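DNA topoisomerase 2-associated protein PAT1 (Saccharomyces cerevisiae, PDB 5LMG) activates mRNA decapping and represses translation, its C-terminal domain directly binding the decapping enzyme Dcp2 and the 5'-3' exonuclease Xrn1. Local coordinates at residues T78-A83 / P110-F115; E82-D87 / N94-M99; K319-L324 / Q329-E334. The protein carries 2 engineered substitutions. All blocks are in the same frame, centred on the assembly; numbering follows the deposited sequence.

From the N terminus, interaction 1 opens at helix 78-82; before it closes on the end of helix 103-114, interaction 2 opens at 82-87 and closes on 94-99, a short loop over the six residues between its segments, nested within the longer one. They share Glu-82 and Ala-83, and they touch where Ile-112 CD1 lies 3.7 Å from Leu-84 CD2; together they tie the first short helices to helix 103-114. Interaction 3 follows in series, closing the turn between helices 290-322 and 329-355, with its centre about 55 Å from the centre of either other contact, across the chain's centre.

Interaction 1. Residues T78-A83 / P110-F115; sequences TAMWEA and PRIFNF
In this all-helical region of the Pat1 C-terminal domain, the short helix 78-82 meets the end of helix 103-114, and Met-80 carries the contact against Ile-112 and Phe-115. The CA atoms of Met-80 and Ile-112 are 8.2 Å apart, and only about 127 Å² is buried in all, so the two helices meet through one long side chain and not along a broad interface. Met-80 points its first bond across the gap, with CG anti to the backbone N (chi1 -176°). Bends at chi2 and at chi3 (-75°) then turn the methyl away from a straight extension and bring it to the last turn of the partner helix. There CE stands 3.6 Å from Ile-112 O and 3.8 Å from Phe-115 CB. The first is a van der Waals approach of a methyl to a carbonyl oxygen, which itself accepts the backbone N of Phe-115 at 3.1 Å. The second touches the root of the Phe-115 side chain and not its ring, which leads away from the helix 78-82 segment and packs on Leu-65 of helix 48-70. The sulfur makes the remaining contact, with SD 4.1 Å from CG2 of Ile-112, the branch methyl; the two side chains cross obliquely. The interface is therefore apolar in its side chains. Met-80 also touches Ile-62 of helix 48-70 and Leu-116. One polar link lies beside the contact: Ser-77 OG is hydrogen-bonded to Phe-115 O, just past the helix end. With a methionine lodged between a helix end and the longer helix beside it, this is a helix-helix core contact of an alpha-helical domain, here within a region assigned to the PAT1 family of the TPR clan.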
loop_
_atom_site.group_PDB
_atom_site.type_symbol
_atom_site.label_atom_id
_atom_site.label_comp_id
_atom_site.label_asym_id
_atom_site.label_seq_id
_atom_site.Cartn_x
_atom_site.Cartn_y
_atom_site.Cartn_z
ATOM N N THR A 78 0.558 30.799 7.320
ATOM C CA THR A 78 -0.136 31.252 6.098
ATOM C C THR A 78 0.772 31.216 4.855
ATOM O O THR A 78 0.366 30.671 3.826
ATOM C CB THR A 78 -0.756 32.655 6.313
ATOM O OG1 THR A 78 -1.626 32.606 7.440
ATOM C CG2 THR A 78 -1.525 33.162 5.100
ATOM N N ALA A 79 1.975 31.820 4.951
ATOM C CA ALA A 79 2.953 31.877 3.864
ATOM C C ALA A 79 3.390 30.475 3.422
ATOM O O ALA A 79 3.479 30.230 2.218
ATOM C CB ALA A 79 4.155 32.713 4.273
ATOM N N MET A 80 3.593 29.539 4.388
ATOM C CA MET A 80 3.977 28.155 4.086
ATOM C C MET A 80 2.836 27.426 3.351
ATOM O O MET A 80 3.100 26.763 2.335
ATOM C CB MET A 80 4.396 27.406 5.365
ATOM C CG MET A 80 4.911 25.984 5.111
ATOM S SD MET A 80 3.609 24.719 5.155
ATOM C CE MET A 80 3.317 24.602 6.916
ATOM N N TRP A 81 1.583 27.535 3.876
ATOM C CA TRP A 81 0.397 26.924 3.274
ATOM C C TRP A 81 0.224 27.412 1.830
ATOM O O TRP A 81 0.048 26.590 0.937
ATOM C CB TRP A 81 -0.883 27.177 4.114
ATOM C CG TRP A 81 -2.154 26.744 3.426
ATOM C CD1 TRP A 81 -3.088 27.557 2.851
ATOM C CD2 TRP A 81 -2.578 25.396 3.158
ATOM N NE1 TRP A 81 -4.091 26.801 2.282
ATOM C CE2 TRP A 81 -3.800 25.472 2.448
ATOM C CE3 TRP A 81 -2.048 24.126 3.457
ATOM C CZ2 TRP A 81 -4.505 24.330 2.039
ATOM C CZ3 TRP A 81 -2.761 22.997 3.074
ATOM C CH2 TRP A 81 -3.972 23.104 2.370
ATOM N N GLU A 82 0.343 28.734 1.609
ATOM C CA GLU A 82 0.230 29.351 0.282
ATOM C C GLU A 82 1.329 28.879 -0.686
ATOM O O GLU A 82 1.040 28.669 -1.864
ATOM C CB GLU A 82 0.195 30.882 0.383
ATOM C CG GLU A 82 -1.177 31.425 0.749
ATOM C CD GLU A 82 -1.290 32.937 0.689
ATOM O OE1 GLU A 82 -1.289 33.494 -0.434
ATOM O OE2 GLU A 82 -1.405 33.565 1.765
ATOM N N ALA A 83 2.560 28.651 -0.178
ATOM C CA ALA A 83 3.705 28.160 -0.964
ATOM C C ALA A 83 3.540 26.698 -1.456
ATOM O O ALA A 83 4.313 26.255 -2.307
ATOM C CB ALA A 83 4.994 28.314 -0.167
ATOM N N PRO A 110 6.604 15.496 6.844
ATOM C CA PRO A 110 6.253 15.427 8.281
ATOM C C PRO A 110 6.359 16.779 8.997
ATOM O O PRO A 110 5.517 17.090 9.843
ATOM C CB PRO A 110 7.220 14.378 8.855
ATOM C CG PRO A 110 7.780 13.656 7.675
ATOM C CD PRO A 110 7.773 14.638 6.543
ATOM N N ARG A 111 7.355 17.597 8.610
ATOM C CA ARG A 111 7.597 18.932 9.155
ATOM C C ARG A 111 6.494 19.909 8.758
ATOM O O ARG A 111 6.077 20.720 9.588
ATOM C CB ARG A 111 8.979 19.437 8.746
ATOM C CG ARG A 111 10.101 18.621 9.381
ATOM C CD ARG A 111 11.371 18.704 8.561
ATOM N NE ARG A 111 11.991 20.027 8.650
ATOM C CZ ARG A 111 12.975 20.446 7.866
ATOM N NH1 ARG A 111 13.466 19.652 6.924
ATOM N NH2 ARG A 111 13.475 21.664 8.012
ATOM N N ILE A 112 5.988 19.796 7.507
ATOM C CA ILE A 112 4.849 20.572 7.002
ATOM C C ILE A 112 3.622 20.315 7.909
ATOM O O ILE A 112 2.965 21.268 8.353
ATOM C CB ILE A 112 4.552 20.229 5.504
ATOM C CG1 ILE A 112 5.620 20.835 4.564
ATOM C CG2 ILE A 112 3.126 20.675 5.096
ATOM C CD1 ILE A 112 5.486 20.419 3.088
ATOM N N PHE A 113 3.352 19.014 8.203
ATOM C CA PHE A 113 2.223 18.561 9.017
ATOM C C PHE A 113 2.266 19.063 10.453
ATOM O O PHE A 113 1.203 19.237 11.050
ATOM C CB PHE A 113 2.068 17.034 8.949
ATOM C CG PHE A 113 1.149 16.611 7.821
ATOM C CD1 PHE A 113 1.443 16.938 6.498
ATOM C CD2 PHE A 113 -0.026 15.916 8.083
ATOM C CE1 PHE A 113 0.577 16.580 5.465
ATOM C CE2 PHE A 113 -0.884 15.546 7.045
ATOM C CZ PHE A 113 -0.583 15.885 5.745
ATOM N N ASN A 114 3.463 19.386 10.983
ATOM C CA ASN A 114 3.581 19.965 12.322
ATOM C C ASN A 114 2.939 21.363 12.421
ATOM O O ASN A 114 2.538 21.756 13.514
ATOM C CB ASN A 114 5.053 20.047 12.755
ATOM C CG ASN A 114 5.694 18.723 13.082
ATOM O OD1 ASN A 114 5.027 17.722 13.382
ATOM N ND2 ASN A 114 7.018 18.699 13.057
ATOM N N PHE A 115 2.858 22.111 11.297
ATOM C CA PHE A 115 2.337 23.488 11.292
ATOM C C PHE A 115 0.960 23.670 10.628
ATOM O O PHE A 115 0.526 24.807 10.443
ATOM C CB PHE A 115 3.378 24.447 10.667
ATOM C CG PHE A 115 4.669 24.510 11.447
ATOM C CD1 PHE A 115 4.779 25.315 12.574
ATOM C CD2 PHE A 115 5.756 23.715 11.090
ATOM C CE1 PHE A 115 5.964 25.345 13.320
ATOM C CE2 PHE A 115 6.936 23.739 11.839
ATOM C CZ PHE A 115 7.037 24.558 12.946
#

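Interaction 2. Residues E82-D87 / N94-M99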
loop_
_atom_site.group_PDB
_atom_site.type_symbol
_atom_site.label_atom_id
_atom_site.label_comp_id
_atom_site.label_asym_id
_atom_site.label_seq_id
_atom_site.Cartn_x
_atom_site.Cartn_y
_atom_site.Cartn_z
ATOM N N GLU A 82 0.343 28.734 1.609
ATOM C CA GLU A 82 0.230 29.351 0.282
ATOM C C GLU A 82 1.329 28.879 -0.686
ATOM O O GLU A 82 1.040 28.669 -1.864
ATOM C CB GLU A 82 0.195 30.882 0.383
ATOM C CG GLU A 82 -1.177 31.425 0.749
ATOM C CD GLU A 82 -1.290 32.937 0.689
ATOM O OE1 GLU A 82 -1.289 33.494 -0.434
ATOM O OE2 GLU A 82 -1.405 33.565 1.765
ATOM N N ALA A 83 2.560 28.651 -0.178
ATOM C CA ALA A 83 3.705 28.160 -0.964
ATOM C C ALA A 83 3.540 26.698 -1.456
ATOM O O ALA A 83 4.313 26.255 -2.307
ATOM C CB ALA A 83 4.994 28.314 -0.167
ATOM N N LEU A 84 2.521 25.970 -0.949
ATOM C CA LEU A 84 2.221 24.579 -1.321
ATOM C C LEU A 84 1.340 24.421 -2.580
ATOM O O LEU A 84 1.358 23.351 -3.200
ATOM C CB LEU A 84 1.599 23.806 -0.143
ATOM C CG LEU A 84 2.450 23.525 1.097
ATOM C CD1 LEU A 84 1.608 22.869 2.172
ATOM C CD2 LEU A 84 3.633 22.622 0.778
ATOM N N HIS A 85 0.554 25.467 -2.933
ATOM C CA HIS A 85 -0.335 25.534 -4.110
ATOM C C HIS A 85 -1.375 24.405 -4.188
ATOM O O HIS A 85 -1.606 23.872 -5.276
ATOM C CB HIS A 85 0.495 25.609 -5.415
ATOM C CG HIS A 85 1.298 26.860 -5.550
ATOM N ND1 HIS A 85 2.441 27.068 -4.804
ATOM C CD2 HIS A 85 1.102 27.926 -6.359
ATOM C CE1 HIS A 85 2.900 28.254 -5.171
ATOM N NE2 HIS A 85 2.126 28.809 -6.106
ATOM N N ILE A 86 -1.992 24.032 -3.047
ATOM C CA ILE A 86 -2.999 22.963 -3.005
ATOM C C ILE A 86 -4.317 23.410 -3.680
ATOM O O ILE A 86 -4.878 22.645 -4.470
ATOM C CB ILE A 86 -3.185 22.391 -1.566
ATOM C CG1 ILE A 86 -2.219 21.223 -1.330
ATOM C CG2 ILE A 86 -4.629 21.935 -1.268
ATOM C CD1 ILE A 86 -1.140 21.538 -0.450
ATOM N N ASP A 87 -4.780 24.650 -3.396
ATOM C CA ASP A 87 -6.013 25.215 -3.967
ATOM C C ASP A 87 -5.817 25.791 -5.390
ATOM O O ASP A 87 -6.758 26.344 -5.972
ATOM C CB ASP A 87 -6.640 26.249 -3.009
ATOM C CG ASP A 87 -7.186 25.657 -1.718
ATOM O OD1 ASP A 87 -7.956 24.672 -1.791
ATOM O OD2 ASP A 87 -6.881 26.210 -0.638
ATOM N N ASN A 94 -1.564 19.427 -10.423
ATOM C CA ASN A 94 -1.372 20.358 -9.303
ATOM C C ASN A 94 0.121 20.485 -8.879
ATOM O O ASN A 94 0.802 19.457 -8.769
ATOM C CB ASN A 94 -2.274 19.947 -8.126
ATOM C CG ASN A 94 -2.201 20.859 -6.932
ATOM O OD1 ASN A 94 -1.379 20.670 -6.038
ATOM N ND2 ASN A 94 -3.077 21.851 -6.875
ATOM N N PRO A 95 0.652 21.721 -8.664
ATOM C CA PRO A 95 2.075 21.861 -8.277
ATOM C C PRO A 95 2.514 21.056 -7.046
ATOM O O PRO A 95 3.671 20.635 -6.994
ATOM C CB PRO A 95 2.246 23.368 -8.070
ATOM C CG PRO A 95 1.174 23.986 -8.913
ATOM C CD PRO A 95 0.007 23.044 -8.785
ATOM N N PHE A 96 1.596 20.820 -6.075
ATOM C CA PHE A 96 1.899 20.018 -4.886
ATOM C C PHE A 96 2.190 18.557 -5.275
ATOM O O PHE A 96 3.131 17.970 -4.744
ATOM C CB PHE A 96 0.787 20.108 -3.825
ATOM C CG PHE A 96 1.040 19.256 -2.606
ATOM C CD1 PHE A 96 1.921 19.676 -1.613
ATOM C CD2 PHE A 96 0.411 18.024 -2.455
ATOM C CE1 PHE A 96 2.169 18.882 -0.493
ATOM C CE2 PHE A 96 0.655 17.230 -1.331
ATOM C CZ PHE A 96 1.530 17.667 -0.355
ATOM N N ILE A 97 1.383 17.992 -6.201
ATOM C CA ILE A 97 1.524 16.628 -6.719
ATOM C C ILE A 97 2.892 16.465 -7.394
ATOM O O ILE A 97 3.566 15.468 -7.148
ATOM C CB ILE A 97 0.317 16.213 -7.626
ATOM C CG1 ILE A 97 -1.012 16.146 -6.824
ATOM C CG2 ILE A 97 0.565 14.913 -8.426
ATOM C CD1 ILE A 97 -1.152 14.983 -5.768
ATOM N N SER A 98 3.313 17.457 -8.195
ATOM C CA SER A 98 4.627 17.430 -8.854
ATOM C C SER A 98 5.797 17.549 -7.875
ATOM O O SER A 98 6.827 16.910 -8.103
ATOM C CB SER A 98 4.713 18.490 -9.939
ATOM O OG SER A 98 4.088 17.998 -11.113
ATOM N N MET A 99 5.622 18.315 -6.761
ATOM C CA MET A 99 6.639 18.479 -5.708
ATOM C C MET A 99 6.970 17.126 -5.056
ATOM O O MET A 99 8.108 16.902 -4.633
ATOM C CB MET A 99 6.196 19.510 -4.651
ATOM C CG MET A 99 6.411 20.952 -5.099
ATOM S SD MET A 99 6.372 22.203 -3.771
ATOM C CE MET A 99 4.623 22.394 -3.561
#
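The amide of Asn-94 grips the backbone of His-85 and Ile-86, while Phe-96 and Met-99 pack against Leu-84 and Ile-86. On the polar side, Asn-94 ND2 donates to His-85 O at 3.0 Å, the donor lying in the carbonyl plane although the oxygen is tilted 28° from the amide plane. A second, weak bond runs from the same ND2 to Ile-86 O. Asn-94 is also the N-cap of helix 95-99: its OD1 accepts Phe-96 N at 3.0 Å, with the donor 44° above the carbonyl plane. One side chain thus fixes the loop and caps the helix together, which should hold its amide against rotation. CG anti to the backbone N sends that amide toward the loop.

The tight packing is made by apolar side chains, two of them lying against the carbonyl oxygen of Leu-84. Ile-86 CD1 sits over one face of the Phe-96 ring as a CH-pi contact, 4.1 Å from the centroid and 24° off the normal. Leu-84 O lies 3.4 Å from Phe-96 CB and near the plane of the ring at its edge, where CD1 is the ring atom beside it; Leu-84 CD2 adds a looser apolar approach to Phe-96 CD1. Met-99 CE also comes within 3.4 Å of Leu-84 O, and the chain of Met-99 is bent at chi3 to bring it there. His-85, though partly exposed, packs its CB 3.9 Å from Pro-95 CB.

The loose side is marked by Asp-87, which is exposed and points away from the helix 95-99 segment.

Around this loop, helix 118-130 supplies Ile-124 to both Ile-86 and Phe-96, helix 48-70 supplies Val-58 to Leu-84 and Leu-54 to His-85 and Pro-95, and helix 103-114 adds Met-109 against Phe-96.

Interaction 3. Residues K319-L324 / Q329-E334; sequences KELSVL and QELDTE
Leu-331 reaches across the hairpin to Leu-321 and Leu-324, and the contact across the segments is chiefly apolar. The CA atoms of Leu-321 and Leu-331 are 7.9 Å apart, and about 159 Å² is buried between the segments. The two methyls of Leu-331 divide the work: CD1 meets Leu-321 CD2 at 3.9 Å and also approaches its CB and CD1, while CD2 meets Leu-324 CD1, likewise at 3.9 Å. CG of Leu-331 is anti to the backbone N (chi1 -178°), and chi2 of 54° turns the isopropyl fork so that each methyl faces a different leucine. The side chain crosses Leu-321 on a slant but Leu-324 at about a right angle. Replacing Leu-331 by an alanine would probably open a gap here and leave Leu-321 and Leu-324 without the methyls that join them across the turn.

Of mixed character is the approach of Glu-334, whose OE2 lies 4.2 Å from Leu-321 CD1. This is a carboxylate oxygen flanking a methyl at the margin of the patch.

The two segments share no hydrogen bond; those of the backbone run along each one. In 329-334, Gln-329 O takes two donors of Thr-333 from opposite faces of its carbonyl plane: the backbone N and OG1, each at 3.0 Å. The second bond ties the hydroxyl back onto its own helix, with OG1 tilted 33° from the carbonyl plane. In 319-324, the bonds from Val-323 N to Lys-319 O and from Leu-324 N to Leu-321 O are weak, as the helix gives way to the turn.

The contact sits where helix 290-322 ends and helix 329-355 begins, forming an antiparallel helical hairpin. Leu-321 extends the packing down helix 329-355 onto Leu-335 and Ile-338, while Arg-327 NH2 in the connecting loop is hydrogen-bonded to Ser-322 O.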
loop_
_atom_site.group_PDB
_atom_site.type_symbol
_atom_site.label_atom_id
_atom_site.label_comp_id
_atom_site.label_asym_id
_atom_site.label_seq_id
_atom_site.Cartn_x
_atom_site.Cartn_y
_atom_site.Cartn_z
ATOM N N LYS A 319 13.442 -30.377 6.106
ATOM C CA LYS A 319 13.521 -31.794 6.495
ATOM C C LYS A 319 14.805 -32.457 6.008
ATOM O O LYS A 319 15.476 -33.129 6.790
ATOM C CB LYS A 319 12.304 -32.583 5.972
ATOM C CG LYS A 319 11.005 -32.300 6.712
ATOM C CD LYS A 319 9.834 -33.018 6.049
ATOM C CE LYS A 319 8.502 -32.558 6.587
ATOM N NZ LYS A 319 7.380 -33.028 5.731
ATOM N N GLU A 320 15.139 -32.256 4.721
ATOM C CA GLU A 320 16.316 -32.818 4.058
ATOM C C GLU A 320 17.644 -32.314 4.643
ATOM O O GLU A 320 18.589 -33.098 4.774
ATOM C CB GLU A 320 16.254 -32.575 2.534
ATOM C CG GLU A 320 15.128 -33.309 1.811
ATOM C CD GLU A 320 15.287 -34.816 1.700
ATOM O OE1 GLU A 320 14.633 -35.540 2.485
ATOM O OE2 GLU A 320 16.074 -35.270 0.840
ATOM N N LEU A 321 17.711 -31.019 4.998
ATOM C CA LEU A 321 18.921 -30.410 5.543
ATOM C C LEU A 321 19.107 -30.638 7.036
ATOM O O LEU A 321 20.246 -30.812 7.468
ATOM C CB LEU A 321 19.017 -28.912 5.210
ATOM C CG LEU A 321 19.271 -28.530 3.748
ATOM C CD1 LEU A 321 19.293 -27.031 3.590
ATOM C CD2 LEU A 321 20.588 -29.098 3.231
ATOM N N SER A 322 18.008 -30.626 7.823
ATOM C CA SER A 322 18.055 -30.831 9.275
ATOM C C SER A 322 18.513 -32.245 9.680
ATOM O O SER A 322 19.097 -32.395 10.753
ATOM C CB SER A 322 16.716 -30.488 9.927
ATOM O OG SER A 322 15.717 -31.444 9.614
ATOM N N VAL A 323 18.267 -33.268 8.823
ATOM C CA VAL A 323 18.646 -34.665 9.112
ATOM C C VAL A 323 20.151 -34.944 8.880
ATOM O O VAL A 323 20.641 -35.982 9.335
ATOM C CB VAL A 323 17.757 -35.738 8.416
ATOM C CG1 VAL A 323 16.319 -35.683 8.923
ATOM C CG2 VAL A 323 17.818 -35.648 6.891
ATOM N N LEU A 324 20.876 -34.027 8.195
ATOM C CA LEU A 324 22.312 -34.162 7.917
ATOM C C LEU A 324 23.128 -34.251 9.220
ATOM O O LEU A 324 22.933 -33.409 10.106
ATOM C CB LEU A 324 22.840 -33.014 7.031
ATOM C CG LEU A 324 22.243 -32.851 5.620
ATOM C CD1 LEU A 324 22.799 -31.616 4.942
ATOM C CD2 LEU A 324 22.508 -34.073 4.743
ATOM N N GLN A 329 28.244 -23.803 10.838
ATOM C CA GLN A 329 27.551 -22.547 11.132
ATOM C C GLN A 329 26.780 -22.063 9.888
ATOM O O GLN A 329 25.681 -21.530 10.024
ATOM C CB GLN A 329 28.540 -21.477 11.612
ATOM C CG GLN A 329 27.917 -20.410 12.507
ATOM C CD GLN A 329 28.978 -19.655 13.271
ATOM O OE1 GLN A 329 29.463 -18.607 12.833
ATOM N NE2 GLN A 329 29.380 -20.183 14.422
ATOM N N GLU A 330 27.346 -22.288 8.685
ATOM C CA GLU A 330 26.707 -21.906 7.425
ATOM C C GLU A 330 25.417 -22.708 7.167
ATOM O O GLU A 330 24.428 -22.106 6.752
ATOM C CB GLU A 330 27.689 -21.987 6.243
ATOM C CG GLU A 330 27.351 -21.007 5.126
ATOM C CD GLU A 330 26.122 -21.339 4.292
ATOM O OE1 GLU A 330 25.891 -22.539 4.013
ATOM O OE2 GLU A 330 25.342 -20.405 3.994
ATOM N N LEU A 331 25.415 -24.037 7.445
ATOM C CA LEU A 331 24.228 -24.889 7.294
ATOM C C LEU A 331 23.132 -24.479 8.303
ATOM O O LEU A 331 21.950 -24.507 7.958
ATOM C CB LEU A 331 24.577 -26.386 7.415
ATOM C CG LEU A 331 23.425 -27.406 7.233
ATOM C CD1 LEU A 331 22.667 -27.202 5.896
ATOM C CD2 LEU A 331 23.933 -28.824 7.339
ATOM N N ASP A 332 23.533 -24.071 9.527
ATOM C CA ASP A 332 22.621 -23.567 10.567
ATOM C C ASP A 332 21.986 -22.239 10.113
ATOM O O ASP A 332 20.804 -21.999 10.383
ATOM C CB ASP A 332 23.356 -23.396 11.913
ATOM C CG ASP A 332 22.430 -22.991 13.048
ATOM O OD1 ASP A 332 21.585 -23.829 13.455
ATOM O OD2 ASP A 332 22.528 -21.829 13.509
ATOM N N THR A 333 22.771 -21.387 9.422
ATOM C CA THR A 333 22.287 -20.127 8.854
ATOM C C THR A 333 21.277 -20.446 7.743
ATOM O O THR A 333 20.231 -19.809 7.698
ATOM C CB THR A 333 23.446 -19.228 8.403
ATOM O OG1 THR A 333 24.254 -18.931 9.542
ATOM C CG2 THR A 333 22.965 -17.913 7.778
ATOM N N GLU A 334 21.581 -21.458 6.884
ATOM C CA GLU A 334 20.711 -21.932 5.796
ATOM C C GLU A 334 19.360 -22.399 6.343
ATOM O O GLU A 334 18.323 -21.971 5.837
ATOM C CB GLU A 334 21.372 -23.090 5.020
ATOM C CG GLU A 334 22.398 -22.670 3.984
ATOM C CD GLU A 334 22.777 -23.797 3.038
ATOM O OE1 GLU A 334 23.852 -24.406 3.242
ATOM O OE2 GLU A 334 21.982 -24.096 2.117
#